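Local coordinates for uncharacterized protein (Streptococcus pneumoniae, PDB 3LFT) that binds L-tryptophan in a cleft between two lobes and is probably the substrate-binding protein of an ABC transporter, at residues A[233-236]-A[237-240]; A[207-211]-A[212-216]; A[118-121]-A[122-126]; A[49-52]-A[53-57]; A[193-196]-A[197-200]. All coordinates share one frame; numbering follows the deposited sequence. Where two conformers were deposited one is given.

Contact 1 of 5, residues A[233-236]-A[237-240]. With TRP (tryptophan), chain C.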
loop_
_atom_site.group_PDB
_atom_site.type_symbol
_atom_site.label_atom_id
_atom_site.label_comp_id
_atom_site.label_asym_id
_atom_site.label_seq_id
_atom_site.Cartn_x
_atom_site.Cartn_y
_atom_site.Cartn_z
ATOM N N VAL A 233 -10.054 -2.964 2.265
ATOM C CA VAL A 233 -8.757 -3.186 1.625
ATOM C C VAL A 233 -8.893 -3.779 0.240
ATOM O O VAL A 233 -9.880 -4.431 -0.080
ATOM C CB VAL A 233 -7.852 -4.118 2.490
ATOM C CG1 VAL A 233 -7.570 -3.463 3.849
ATOM C CG2 VAL A 233 -8.504 -5.487 2.690
ATOM N N ILE A 234 -7.858 -3.535 -0.551
ATOM C CA ILE A 234 -7.758 -4.118 -1.881
ATOM C C ILE A 234 -6.993 -5.425 -1.804
ATOM O O ILE A 234 -6.114 -5.601 -0.946
ATOM C CB ILE A 234 -7.048 -3.167 -2.802
ATOM C CG1 ILE A 234 -7.894 -1.916 -2.949
ATOM C CG2 ILE A 234 -6.806 -3.791 -4.165
ATOM C CD1 ILE A 234 -7.067 -0.746 -3.274
ATOM N N ASP A 235 -7.334 -6.360 -2.690
ATOM C CA ASP A 235 -6.692 -7.678 -2.697
ATOM C C ASP A 235 -5.256 -7.572 -3.231
ATOM O O ASP A 235 -5.040 -7.201 -4.387
ATOM C CB ASP A 235 -7.560 -8.629 -3.533
ATOM C CG ASP A 235 -7.088 -10.063 -3.518
ATOM O OD1 ASP A 235 -5.961 -10.344 -3.958
ATOM O OD2 ASP A 235 -7.899 -10.943 -3.145
ATOM N N GLN A 236 -4.295 -7.940 -2.383
ATOM C CA GLN A 236 -2.888 -7.749 -2.712
ATOM C C GLN A 236 -2.426 -8.674 -3.813
ATOM O O GLN A 236 -1.675 -8.274 -4.708
ATOM C CB GLN A 236 -2.023 -7.936 -1.480
ATOM C CG GLN A 236 -2.408 -7.002 -0.318
ATOM C CD GLN A 236 -2.223 -5.547 -0.684
ATOM O OE1 GLN A 236 -1.082 -5.078 -0.754
ATOM N NE2 GLN A 236 -3.311 -4.825 -0.915
ATOM N N HIS A 237 -2.870 -9.927 -3.757
ATOM C CA HIS A 237 -2.503 -10.843 -4.832
ATOM C C HIS A 237 -3.036 -10.374 -6.196
ATOM O O HIS A 237 -2.327 -10.446 -7.207
ATOM C CB HIS A 237 -2.906 -12.273 -4.485
ATOM C CG HIS A 237 -2.548 -13.260 -5.545
ATOM N ND1 HIS A 237 -1.277 -13.776 -5.694
ATOM C CD2 HIS A 237 -3.292 -13.798 -6.533
ATOM C CE1 HIS A 237 -1.261 -14.608 -6.722
ATOM N NE2 HIS A 237 -2.470 -14.635 -7.248
ATOM N N ASP A 238 -4.276 -9.867 -6.225
ATOM C CA ASP A 238 -4.836 -9.282 -7.466
ATOM C C ASP A 238 -3.984 -8.133 -8.015
ATOM O O ASP A 238 -3.788 -8.016 -9.231
ATOM C CB ASP A 238 -6.284 -8.810 -7.264
ATOM C CG ASP A 238 -7.291 -9.948 -7.162
ATOM O OD1 ASP A 238 -6.981 -11.094 -7.533
ATOM O OD2 ASP A 238 -8.419 -9.661 -6.705
ATOM N N LEU A 239 -3.492 -7.281 -7.124
ATOM C CA LEU A 239 -2.599 -6.189 -7.540
ATOM C C LEU A 239 -1.360 -6.728 -8.210
ATOM O O LEU A 239 -0.915 -6.217 -9.253
ATOM C CB LEU A 239 -2.193 -5.304 -6.362
ATOM C CG LEU A 239 -3.313 -4.477 -5.720
ATOM C CD1 LEU A 239 -2.820 -3.907 -4.400
ATOM C CD2 LEU A 239 -3.794 -3.384 -6.675
ATOM N N GLY A 240 -0.790 -7.778 -7.628
ATOM C CA GLY A 240 0.435 -8.335 -8.202
ATOM C C GLY A 240 0.183 -9.008 -9.539
ATOM O O GLY A 240 0.952 -8.823 -10.488
HETATM N N TRP C . 0.371 1.354 -2.221
HETATM C CA TRP C . 1.593 1.542 -1.386
HETATM C C TRP C . 2.438 2.635 -1.957
HETATM O O TRP C . 3.635 2.710 -1.668
HETATM C CB TRP C . 2.365 0.217 -1.289
HETATM C CG TRP C . 1.536 -0.862 -0.640
HETATM C CD1 TRP C . 0.833 -1.891 -1.265
HETATM C CD2 TRP C . 1.283 -1.009 0.798
HETATM N NE1 TRP C . 0.186 -2.649 -0.318
HETATM C CE2 TRP C . 0.398 -2.171 0.909
HETATM C CE3 TRP C . 1.680 -0.279 1.894
HETATM C CZ2 TRP C . -0.026 -2.550 2.170
HETATM C CZ3 TRP C . 1.230 -0.683 3.148
HETATM C CH2 TRP C . 0.393 -1.811 3.267
HETATM O OXT TRP C . 1.921 3.462 -2.721
#

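Contact 2 of 5, residues A[207-211]-A[212-216]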
loop_
_atom_site.group_PDB
_atom_site.type_symbol
_atom_site.label_atom_id
_atom_site.label_comp_id
_atom_site.label_asym_id
_atom_site.label_seq_id
_atom_site.Cartn_x
_atom_site.Cartn_y
_atom_site.Cartn_z
ATOM N N SER A 207 1.791 -3.537 19.946
ATOM C CA SER A 207 2.350 -3.729 21.280
ATOM C C SER A 207 2.261 -2.447 22.097
ATOM O O SER A 207 1.927 -2.496 23.293
ATOM C CB SER A 207 3.786 -4.258 21.218
ATOM O OG SER A 207 4.635 -3.366 20.533
ATOM N N SER A 208 2.535 -1.304 21.470
ATOM C CA SER A 208 2.435 -0.016 22.158
ATOM C C SER A 208 1.005 0.305 22.587
ATOM O O SER A 208 0.798 0.928 23.623
ATOM C CB SER A 208 3.000 1.120 21.318
ATOM O OG SER A 208 4.418 1.046 21.287
ATOM N N ASN A 209 0.029 -0.138 21.794
ATOM C CA ASN A 209 -1.397 0.076 22.088
ATOM C C ASN A 209 -2.029 -0.973 23.020
ATOM O O ASN A 209 -3.220 -0.884 23.347
ATOM C CB ASN A 209 -2.157 0.193 20.747
ATOM C CG ASN A 209 -3.649 0.434 20.920
ATOM O OD1 ASN A 209 -4.081 1.378 21.591
ATOM N ND2 ASN A 209 -4.448 -0.433 20.318
ATOM N N GLN A 210 -1.272 -1.964 23.487
ATOM C CA GLN A 210 -1.850 -2.985 24.376
ATOM C C GLN A 210 -2.384 -2.383 25.663
ATOM O O GLN A 210 -3.339 -2.906 26.261
ATOM C CB GLN A 210 -0.847 -4.090 24.748
ATOM C CG GLN A 210 -0.586 -5.133 23.658
ATOM C CD GLN A 210 -1.826 -5.941 23.253
ATOM O OE1 GLN A 210 -2.733 -6.174 24.054
ATOM N NE2 GLN A 210 -1.856 -6.374 21.998
ATOM N N SER A 211 -1.756 -1.312 26.132
ATOM C CA SER A 211 -2.174 -0.706 27.392
ATOM C C SER A 211 -3.346 0.235 27.198
ATOM O O SER A 211 -4.129 0.448 28.126
ATOM C CB SER A 211 -1.007 0.036 28.048
ATOM O OG SER A 211 -0.439 0.960 27.144
ATOM N N SER A 212 -3.471 0.796 26.006
ATOM C CA SER A 212 -4.466 1.827 25.772
ATOM C C SER A 212 -5.784 1.258 25.299
ATOM O O SER A 212 -6.844 1.784 25.620
ATOM C CB SER A 212 -3.939 2.844 24.777
ATOM O OG SER A 212 -4.984 3.695 24.352
ATOM N N LYS A 213 -5.696 0.168 24.541
ATOM C CA LYS A 213 -6.855 -0.591 24.069
ATOM C C LYS A 213 -7.803 0.209 23.180
ATOM O O LYS A 213 -9.015 0.058 23.251
ATOM C CB LYS A 213 -7.551 -1.300 25.228
ATOM C CG LYS A 213 -6.565 -2.123 26.066
ATOM C CD LYS A 213 -7.231 -2.973 27.079
ATOM C CE LYS A 213 -6.248 -3.367 28.163
ATOM N NZ LYS A 213 -5.208 -4.328 27.702
ATOM N N LYS A 214 -7.217 1.067 22.352
ATOM C CA LYS A 214 -7.973 1.811 21.353
ATOM C C LYS A 214 -8.105 0.915 20.140
ATOM O O LYS A 214 -7.170 0.203 19.805
ATOM C CB LYS A 214 -7.231 3.072 20.915
ATOM C CG LYS A 214 -6.872 4.026 22.024
ATOM C CD LYS A 214 -8.034 4.228 22.971
ATOM C CE LYS A 214 -7.560 4.921 24.222
ATOM N NZ LYS A 214 -8.714 5.403 24.988
ATOM N N PRO A 215 -9.248 0.955 19.451
ATOM C CA PRO A 215 -9.302 0.190 18.198
ATOM C C PRO A 215 -8.373 0.778 17.137
ATOM O O PRO A 215 -8.237 2.005 17.034
ATOM C CB PRO A 215 -10.753 0.357 17.756
ATOM C CG PRO A 215 -11.232 1.581 18.449
ATOM C CD PRO A 215 -10.521 1.627 19.755
ATOM N N ILE A 216 -7.761 -0.102 16.352
ATOM C CA ILE A 216 -6.897 0.285 15.237
ATOM C C ILE A 216 -7.583 -0.119 13.941
ATOM O O ILE A 216 -8.042 -1.270 13.791
ATOM C CB ILE A 216 -5.519 -0.391 15.317
ATOM C CG1 ILE A 216 -4.867 -0.167 16.681
ATOM C CG2 ILE A 216 -4.594 0.142 14.231
ATOM C CD1 ILE A 216 -3.735 -1.178 16.958
#

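Contact 3 of 5, residues A[118-121]-A[122-126]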
loop_
_atom_site.group_PDB
_atom_site.type_symbol
_atom_site.label_atom_id
_atom_site.label_comp_id
_atom_site.label_asym_id
_atom_site.label_seq_id
_atom_site.Cartn_x
_atom_site.Cartn_y
_atom_site.Cartn_z
ATOM N N PRO A 118 -9.741 3.122 -0.079
ATOM C CA PRO A 118 -11.189 3.391 -0.041
ATOM C C PRO A 118 -11.581 4.116 1.246
ATOM O O PRO A 118 -12.184 3.551 2.172
ATOM C CB PRO A 118 -11.815 1.997 -0.145
ATOM C CG PRO A 118 -10.804 1.083 0.325
ATOM C CD PRO A 118 -9.444 1.687 0.068
ATOM N N ALA A 119 -11.246 5.401 1.278
ATOM C CA ALA A 119 -11.449 6.203 2.467
ATOM C C ALA A 119 -12.913 6.309 2.881
ATOM O O ALA A 119 -13.221 6.213 4.063
ATOM C CB ALA A 119 -10.849 7.593 2.274
ATOM N N GLN A 120 -13.801 6.566 1.930
ATOM C CA GLN A 120 -15.220 6.687 2.264
ATOM C C GLN A 120 -15.730 5.435 2.965
ATOM O O GLN A 120 -16.417 5.518 3.999
ATOM C CB GLN A 120 -16.053 6.993 1.015
ATOM C CG GLN A 120 -17.566 7.049 1.283
ATOM C CD GLN A 120 -18.394 7.376 0.049
ATOM O OE1 GLN A 120 -17.888 7.937 -0.925
ATOM N NE2 GLN A 120 -19.676 7.028 0.088
ATOM N N GLN A 121 -15.394 4.282 2.402
ATOM C CA GLN A 121 -15.816 3.009 2.992
ATOM C C GLN A 121 -15.200 2.756 4.353
ATOM O O GLN A 121 -15.853 2.189 5.238
ATOM C CB GLN A 121 -15.528 1.829 2.073
ATOM C CG GLN A 121 -16.443 1.698 0.871
ATOM C CD GLN A 121 -15.974 0.575 -0.016
ATOM O OE1 GLN A 121 -15.216 0.799 -0.960
ATOM N NE2 GLN A 121 -16.375 -0.656 0.313
ATOM N N GLN A 122 -13.962 3.193 4.561
ATOM C CA GLN A 122 -13.342 3.058 5.875
ATOM C C GLN A 122 -14.055 3.926 6.898
ATOM O O GLN A 122 -14.300 3.468 8.023
ATOM C CB GLN A 122 -11.859 3.398 5.798
ATOM C CG GLN A 122 -11.082 2.333 5.050
ATOM C CD GLN A 122 -9.652 2.721 4.749
ATOM O OE1 GLN A 122 -9.227 3.849 5.007
ATOM N NE2 GLN A 122 -8.907 1.787 4.181
ATOM N N VAL A 123 -14.368 5.171 6.522
ATOM C CA VAL A 123 -15.132 6.034 7.430
ATOM C C VAL A 123 -16.483 5.399 7.776
ATOM O O VAL A 123 -16.863 5.362 8.942
ATOM C CB VAL A 123 -15.283 7.464 6.858
ATOM C CG1 VAL A 123 -16.316 8.249 7.632
ATOM C CG2 VAL A 123 -13.939 8.171 6.897
ATOM N N GLU A 124 -17.178 4.876 6.768
ATOM C CA GLU A 124 -18.474 4.232 7.009
ATOM C C GLU A 124 -18.318 3.046 7.968
ATOM O O GLU A 124 -19.144 2.854 8.853
ATOM C CB GLU A 124 -19.163 3.832 5.690
ATOM C CG GLU A 124 -19.669 5.036 4.883
ATOM C CD GLU A 124 -19.915 4.766 3.391
ATOM O OE1 GLU A 124 -19.427 3.753 2.832
ATOM O OE2 GLU A 124 -20.588 5.610 2.759
ATOM N N LEU A 125 -17.247 2.275 7.816
ATOM C CA LEU A 125 -17.007 1.121 8.694
ATOM C C LEU A 125 -16.743 1.556 10.134
ATOM O O LEU A 125 -17.251 0.952 11.086
ATOM C CB LEU A 125 -15.842 0.285 8.170
ATOM C CG LEU A 125 -15.528 -1.010 8.952
ATOM C CD1 LEU A 125 -16.678 -2.004 9.002
ATOM C CD2 LEU A 125 -14.279 -1.663 8.328
ATOM N N ILE A 126 -15.937 2.606 10.293
ATOM C CA ILE A 126 -15.673 3.140 11.625
ATOM C C ILE A 126 -16.967 3.584 12.319
ATOM O O ILE A 126 -17.187 3.274 13.497
ATOM C CB ILE A 126 -14.659 4.298 11.577
ATOM C CG1 ILE A 126 -13.288 3.760 11.116
ATOM C CG2 ILE A 126 -14.549 4.982 12.962
ATOM C CD1 ILE A 126 -12.293 4.863 10.696
#

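Contact 4 of 5, residues A[49-52]-A[53-57]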
loop_
_atom_site.group_PDB
_atom_site.type_symbol
_atom_site.label_atom_id
_atom_site.label_comp_id
_atom_site.label_asym_id
_atom_site.label_seq_id
_atom_site.Cartn_x
_atom_site.Cartn_y
_atom_site.Cartn_z
ATOM N N SER A 49 18.759 5.274 0.915
ATOM C CA SER A 49 20.094 5.149 0.340
ATOM C C SER A 49 20.165 3.933 -0.567
ATOM O O SER A 49 20.718 4.011 -1.675
ATOM C CB SER A 49 21.151 5.068 1.439
ATOM O OG SER A 49 21.196 6.297 2.148
ATOM N N LYS A 50 19.585 2.825 -0.118
ATOM C CA LYS A 50 19.541 1.613 -0.914
ATOM C C LYS A 50 18.635 1.808 -2.130
ATOM O O LYS A 50 18.911 1.295 -3.210
ATOM C CB LYS A 50 19.103 0.415 -0.073
ATOM C CG LYS A 50 20.142 0.046 0.992
ATOM C CD LYS A 50 19.729 -1.193 1.785
ATOM C CE LYS A 50 20.553 -1.370 3.057
ATOM N NZ LYS A 50 21.979 -1.651 2.770
ATOM N N VAL A 51 17.542 2.554 -1.971
ATOM C CA VAL A 51 16.690 2.848 -3.121
ATOM C C VAL A 51 17.524 3.498 -4.220
ATOM O O VAL A 51 17.452 3.102 -5.378
ATOM C CB VAL A 51 15.493 3.726 -2.764
ATOM C CG1 VAL A 51 14.741 4.163 -4.026
ATOM C CG2 VAL A 51 14.569 2.987 -1.840
ATOM N N ALA A 52 18.330 4.496 -3.857
ATOM C CA ALA A 52 19.125 5.203 -4.863
ATOM C C ALA A 52 20.177 4.288 -5.502
ATOM O O ALA A 52 20.302 4.244 -6.723
ATOM C CB ALA A 52 19.781 6.455 -4.253
ATOM N N THR A 53 20.918 3.557 -4.683
ATOM C CA THR A 53 21.988 2.726 -5.209
ATOM C C THR A 53 21.448 1.569 -6.051
ATOM O O THR A 53 21.935 1.297 -7.153
ATOM C CB THR A 53 22.874 2.251 -4.058
ATOM O OG1 THR A 53 23.518 3.410 -3.490
ATOM C CG2 THR A 53 23.926 1.290 -4.537
HETATM N N MSE A 54 20.400 0.927 -5.558
HETATM C CA MSE A 54 19.818 -0.201 -6.272
HETATM C C MSE A 54 19.120 0.246 -7.540
HETATM O O MSE A 54 19.232 -0.428 -8.563
HETATM C CB MSE A 54 18.863 -0.985 -5.382
HETATM C CG MSE A 54 19.615 -1.670 -4.247
HETATM SE SE MSE A 54 18.420 -2.585 -3.017
HETATM C CE MSE A 54 19.754 -3.492 -1.979
ATOM N N SER A 55 18.418 1.375 -7.505
ATOM C CA SER A 55 17.790 1.889 -8.727
ATOM C C SER A 55 18.825 2.167 -9.799
ATOM O O SER A 55 18.628 1.827 -10.979
ATOM C CB SER A 55 17.000 3.159 -8.450
ATOM O OG SER A 55 15.861 2.919 -7.633
ATOM N N LYS A 56 19.942 2.780 -9.406
ATOM C CA LYS A 56 20.992 3.092 -10.356
ATOM C C LYS A 56 21.500 1.815 -11.034
ATOM O O LYS A 56 21.681 1.785 -12.251
ATOM C CB LYS A 56 22.108 3.866 -9.644
ATOM C CG LYS A 56 23.244 4.348 -10.529
ATOM C CD LYS A 56 24.207 5.188 -9.699
ATOM C CE LYS A 56 25.190 5.958 -10.543
ATOM N NZ LYS A 56 26.119 6.599 -9.600
ATOM N N GLN A 57 21.690 0.760 -10.249
ATOM C CA GLN A 57 22.150 -0.525 -10.773
ATOM C C GLN A 57 21.123 -1.140 -11.724
ATOM O O GLN A 57 21.463 -1.540 -12.838
ATOM C CB GLN A 57 22.445 -1.472 -9.603
ATOM C CG GLN A 57 23.714 -1.109 -8.854
ATOM C CD GLN A 57 23.850 -1.696 -7.454
ATOM O OE1 GLN A 57 22.896 -2.202 -6.848
ATOM N NE2 GLN A 57 25.056 -1.580 -6.912
#

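Contact 5 of 5, residues A[193-196]-A[197-200]. With TRP (tryptophan), chain C.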
loop_
_atom_site.group_PDB
_atom_site.type_symbol
_atom_site.label_atom_id
_atom_site.label_comp_id
_atom_site.label_asym_id
_atom_site.label_seq_id
_atom_site.Cartn_x
_atom_site.Cartn_y
_atom_site.Cartn_z
ATOM N N PRO A 193 -3.104 4.703 7.006
ATOM C CA PRO A 193 -3.303 4.572 5.563
ATOM C C PRO A 193 -2.472 3.424 4.988
ATOM O O PRO A 193 -1.808 2.670 5.735
ATOM C CB PRO A 193 -2.866 5.936 5.012
ATOM C CG PRO A 193 -1.936 6.483 6.021
ATOM C CD PRO A 193 -2.334 5.909 7.362
ATOM N N ILE A 194 -2.515 3.284 3.666
ATOM C CA ILE A 194 -1.669 2.319 2.961
ATOM C C ILE A 194 -0.244 2.914 2.982
ATOM O O ILE A 194 0.136 3.665 2.076
ATOM C CB ILE A 194 -2.186 2.036 1.527
ATOM C CG1 ILE A 194 -3.666 1.645 1.520
ATOM C CG2 ILE A 194 -1.366 0.931 0.893
ATOM C CD1 ILE A 194 -4.244 1.608 0.102
ATOM N N ASP A 195 0.487 2.602 4.047
ATOM C CA ASP A 195 1.713 3.306 4.413
ATOM C C ASP A 195 2.789 2.255 4.664
ATOM O O ASP A 195 2.637 1.388 5.533
ATOM C CB ASP A 195 1.448 4.143 5.672
ATOM C CG ASP A 195 2.651 4.950 6.096
ATOM O OD1 ASP A 195 3.640 4.356 6.581
ATOM O OD2 ASP A 195 2.618 6.196 5.912
ATOM N N ASN A 196 3.882 2.311 3.908
ATOM C CA ASN A 196 4.922 1.282 4.014
ATOM C C ASN A 196 5.687 1.330 5.331
ATOM O O ASN A 196 6.092 0.288 5.851
ATOM C CB ASN A 196 5.919 1.419 2.869
ATOM C CG ASN A 196 5.271 1.187 1.535
ATOM O OD1 ASN A 196 4.987 0.047 1.173
ATOM N ND2 ASN A 196 5.032 2.258 0.784
ATOM N N THR A 197 5.924 2.532 5.845
ATOM C CA THR A 197 6.659 2.713 7.107
ATOM C C THR A 197 5.893 2.048 8.253
ATOM O O THR A 197 6.443 1.216 8.982
ATOM C CB THR A 197 6.921 4.225 7.395
ATOM O OG1 THR A 197 7.615 4.797 6.269
ATOM C CG2 THR A 197 7.732 4.436 8.677
ATOM N N ILE A 198 4.613 2.395 8.390
ATOM C CA ILE A 198 3.836 1.838 9.493
ATOM C C ILE A 198 3.610 0.350 9.228
ATOM O O ILE A 198 3.644 -0.450 10.163
ATOM C CB ILE A 198 2.507 2.591 9.713
ATOM C CG1 ILE A 198 2.755 4.100 9.850
ATOM C CG2 ILE A 198 1.749 2.047 10.928
ATOM C CD1 ILE A 198 3.708 4.538 10.984
ATOM N N ALA A 199 3.406 -0.044 7.971
ATOM C CA ALA A 199 3.201 -1.484 7.726
ATOM C C ALA A 199 4.423 -2.306 8.127
ATOM O O ALA A 199 4.303 -3.426 8.643
ATOM C CB ALA A 199 2.824 -1.764 6.275
ATOM N N SER A 200 5.609 -1.753 7.884
ATOM C CA SER A 200 6.846 -2.439 8.228
ATOM C C SER A 200 7.077 -2.496 9.739
ATOM O O SER A 200 7.810 -3.370 10.207
ATOM C CB SER A 200 8.030 -1.786 7.505
ATOM O OG SER A 200 8.390 -0.571 8.130
HETATM N N TRP C . 0.371 1.354 -2.221
HETATM C CA TRP C . 1.593 1.542 -1.386
HETATM C C TRP C . 2.438 2.635 -1.957
HETATM O O TRP C . 3.635 2.710 -1.668
HETATM C CB TRP C . 2.365 0.217 -1.289
HETATM C CG TRP C . 1.536 -0.862 -0.640
HETATM C CD1 TRP C . 0.833 -1.891 -1.265
HETATM C CD2 TRP C . 1.283 -1.009 0.798
HETATM N NE1 TRP C . 0.186 -2.649 -0.318
HETATM C CE2 TRP C . 0.398 -2.171 0.909
HETATM C CE3 TRP C . 1.680 -0.279 1.894
HETATM C CZ2 TRP C . -0.026 -2.550 2.170
HETATM C CZ3 TRP C . 1.230 -0.683 3.148
HETATM C CH2 TRP C . 0.393 -1.811 3.267
HETATM O OXT TRP C . 1.921 3.462 -2.721
#

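Contact 1 of 5, residues A[233-236]-A[237-240]
Asp235 OD1 accepts a hydrogen bond from the backbone N of Asp238 at 2.9 Å, the N-cap bond that starts helix 236-251. The side chain reaches it because CG stands anti to the backbone N (chi1 -174°), which brings the carboxylate forward over the open N-H groups of the first turn. The N-H meets OD1 on its anti side, well out of the carboxylate plane. Asp238 turns its own carboxylate toward the cap, and the two acid groups stack almost parallel with Asp235 OD1 and Asp238 OD2 3.7 Å apart. If both are ionised the two acids probably repel each other, a cost that the N-terminal end of the helix may ease.

Gln236 folds differently. Its chain bends at chi2 (-63°), so the amide doubles back over the preceding backbone. NE2 donates to Ile234 O at 2.9 Å, coming from above that carbonyl's plane. This bond fixes the rotation of the amide and turns OE1 to the ligand, where the indole NE1 of the bound tryptophan donates to OE1 at 2.8 Å along a nearly straight line (168°). Leu239 runs beside Gln236 in the same direction, its CD1 3.6 Å from NE2. Its branch point and second methyl meet Ile234, Leu239 CG lying 3.9 Å from Ile234 CG2, and the two chains cross at about a right angle. Backbone bonds from Leu239 N to Asp235 O and from Gly240 N to Gln236 O complete the turn.

Gln236 also touches Ser15, Leu18 and Ile19 of helix 14-29. Together these features make a capped helix start whose first residue lines the tryptophan pocket of a two-lobed periplasmic-type binding protein.

Contact 2 of 5, residues A[207-211]-A[212-216]
Asn209 O is gripped by two backbone donors, Lys213 N at 2.9 Å and, more weakly, Ser212 N at 3.2 Å. The bond to Lys213 N closes an alpha-turn in the link between helix 202-208 and strand 216-218, the last leg of a beta-alpha-beta crossover from strand 189-192 to its parallel neighbour. Lys213 takes positive phi and psi (61° and 37°), a left-handed helical backbone that reverses the chain.

The side chain of Asn209 then catches the returning segment. A chi1 of -179° extends it away from its own N, and its amide lies against the backbone of Lys214 and makes a pair of bonds with that one residue. Lys214 N donates to Asn209 OD1 at 3.2 Å, on a lone pair in the carbonyl plane, while Asn209 ND2 donates to Lys214 O at 2.8 Å. Both bonds together hold the amide against rotation and assign its oxygen and nitrogen. Thr184 touches Asn209, Ser212 and Lys214 from a neighbouring loop.

On another part of the turn, the chain of Lys213 bends at its last torsion, and NZ donates to Gln210 O at 2.8 Å, nearly along the C=O axis. Beyond the amide, Ile216 approaches from the opposite direction, and its CD1 comes to 3.5 Å from Asn209 ND2.

Contact 3 of 5, residues A[118-121]-A[122-126]
Gln120 NE2 donates to Glu124 OE2 at 3.2 Å, a nearly straight bond (173°) between side chains one helical turn apart. The acceptor lies in the amide plane of Gln120, but the donor arrives from above the carboxylate plane, with the two flat groups 80° apart. Fully extended from its first torsion on (chi1 176°), Gln120 sends its amide out from the helix, while Glu124 reaches back one turn to meet it.

Beneath this surface pair the main-chain acceptors are taken in sequence. Pro118 O, at the N-cap, receives Gln122 N at 3.0 Å. Ala119 O receives Val123 N, Gln120 O receives Glu124 N and Gln121 O receives Leu125 N, each at 2.9 Å.

Gln122 is buried, and its polar end is satisfied outside the helix turn: NE2 donates to Asn117 OD1 and Val232 O, while OE1 accepts from Trp191 NE1. Its aliphatic part lies along the first turn, CG 3.3 Å from Pro118 O.

Helix 119-129 is thus held on two flanks. Pro118, Gln121 and Leu125 touch Val232 and Gln122 touches Ser231, all on strand 230-233, whereas Ala119 and Gln120 rest on Tyr157 and Val123 and Ile126 on Phe154 of helix 145-160.

Contact 4 of 5, residues A[49-52]-A[53-57]
The flat group at the middle of this turn is the peptide carbonyl of Val51, whose oxygen takes two donors from Ser55, one from each face of its plane. Ser55 N bonds to Val51 O at 2.9 Å, tilted 30° from the plane. The hydroxyl comes in on the opposite face, Ser55 OG donating to Val51 O at 2.8 Å. The torsion chi1 of -67° makes this possible, since it sets OG beside the backbone N and brings it back over the preceding turn. A buried hydroxyl is satisfied in this way by the helix's own backbone, and one carbonyl oxygen serves two bonds. The methyl CG1 of Val51 flanks the same group, 4.0 Å from Ser55 OG.

At the neighbouring peptide, Lys50 O accepts a hydrogen bond from Met54 N at 2.8 Å, and the selenomethionine side chain packs against the same oxygen, with Met54 CG 3.2 Å from Lys50 O. Beyond CG the chain is extended (chi2 176°), carrying SE along the flank of Lys50 to 4.3 Å from Lys50 CB. On either side of these, ordinary helical bonds run from Thr53 N to Ser49 O at 3.0 Å and from Lys56 N to Ala52 O.

Helix 48-58 has an inward and an outward side. Ala52, Thr53 and Lys56 are exposed. Met54 rests on Leu8 of strand 3-9 and on Met42 of strand 37-43, Val51 meets Phe10 and Ser44 in loops, and Ser55 packs on Leu8 and on Leu77 and Ala80 of helix 71-80. The turn therefore packs over the outermost strand 37-43 and its neighbour 3-9, beside helix 71-80.

Contact 5 of 5, residues A[193-196]-A[197-200]
An N-cap begins the short helix 196-200, which follows strand 189-192 in the second lobe: Ile198 N donates to Asp195 OD1 at 2.8 Å in an almost straight bond (171°). A chi1 of -178° lays the carboxylate beside its own carbonyl carbon, within reach of the first turn, where OD1 also lies 3.0 Å from Thr197 N. The other oxygen is held from outside: OD2 accepts from Ser147 OG and Ser141 N. With both oxygens engaged, the buried carboxylate has little freedom to rotate, and Ile198 closes over it, its CG1 3.4 Å from Asp195 OD1. Thr197 is partly exposed yet still packed on the cap through its CB, and its OG1 is bonded to Glu144 OE2 outside the turn.

This is the tight side, and the pocket belongs to it. Ile194, centre of an inverse gamma turn, places its CG2 over the bound indole, 3.3 Å from tryptophan CD2. Asp195 O, which accepts the helical bond from Ala199 N, also lies near the six-membered ring, and Ala199 CB comes to 3.7 Å from tryptophan CZ3.

Ser200 is the looser end, partly exposed and meeting 193-196 only around Asn196 O, which accepts from its backbone N. Its OG turns back to donate to Thr197 O at 2.8 Å.

Asn196 heads back toward the ligand from the helix start. Its OD1 comes to 3.4 Å from tryptophan CE3, and its ND2 donates to the carboxylate oxygen O of the same tryptophan at 2.9 Å.

From the N terminus, contact 4 comes first, on helix 48-58 between strands 37-43 and 65-69 of the six-stranded lobe. The chain leaves that lobe after strand 110-115, and contact 3 opens helix 119-129 in the four-stranded lobe, about 36 Å from contact 4 between centres. Contact 5 follows strand 189-192; contact 2 closes the turn before strand 216-218. After strand 230-233 the chain returns, and contact 1 starts helix 236-251 against the first lobe. All five run in series, none nesting or crossing. Contacts 1 and 5, centres about 15 Å apart, do not touch directly, but each holds the same tryptophan from a capped helix start.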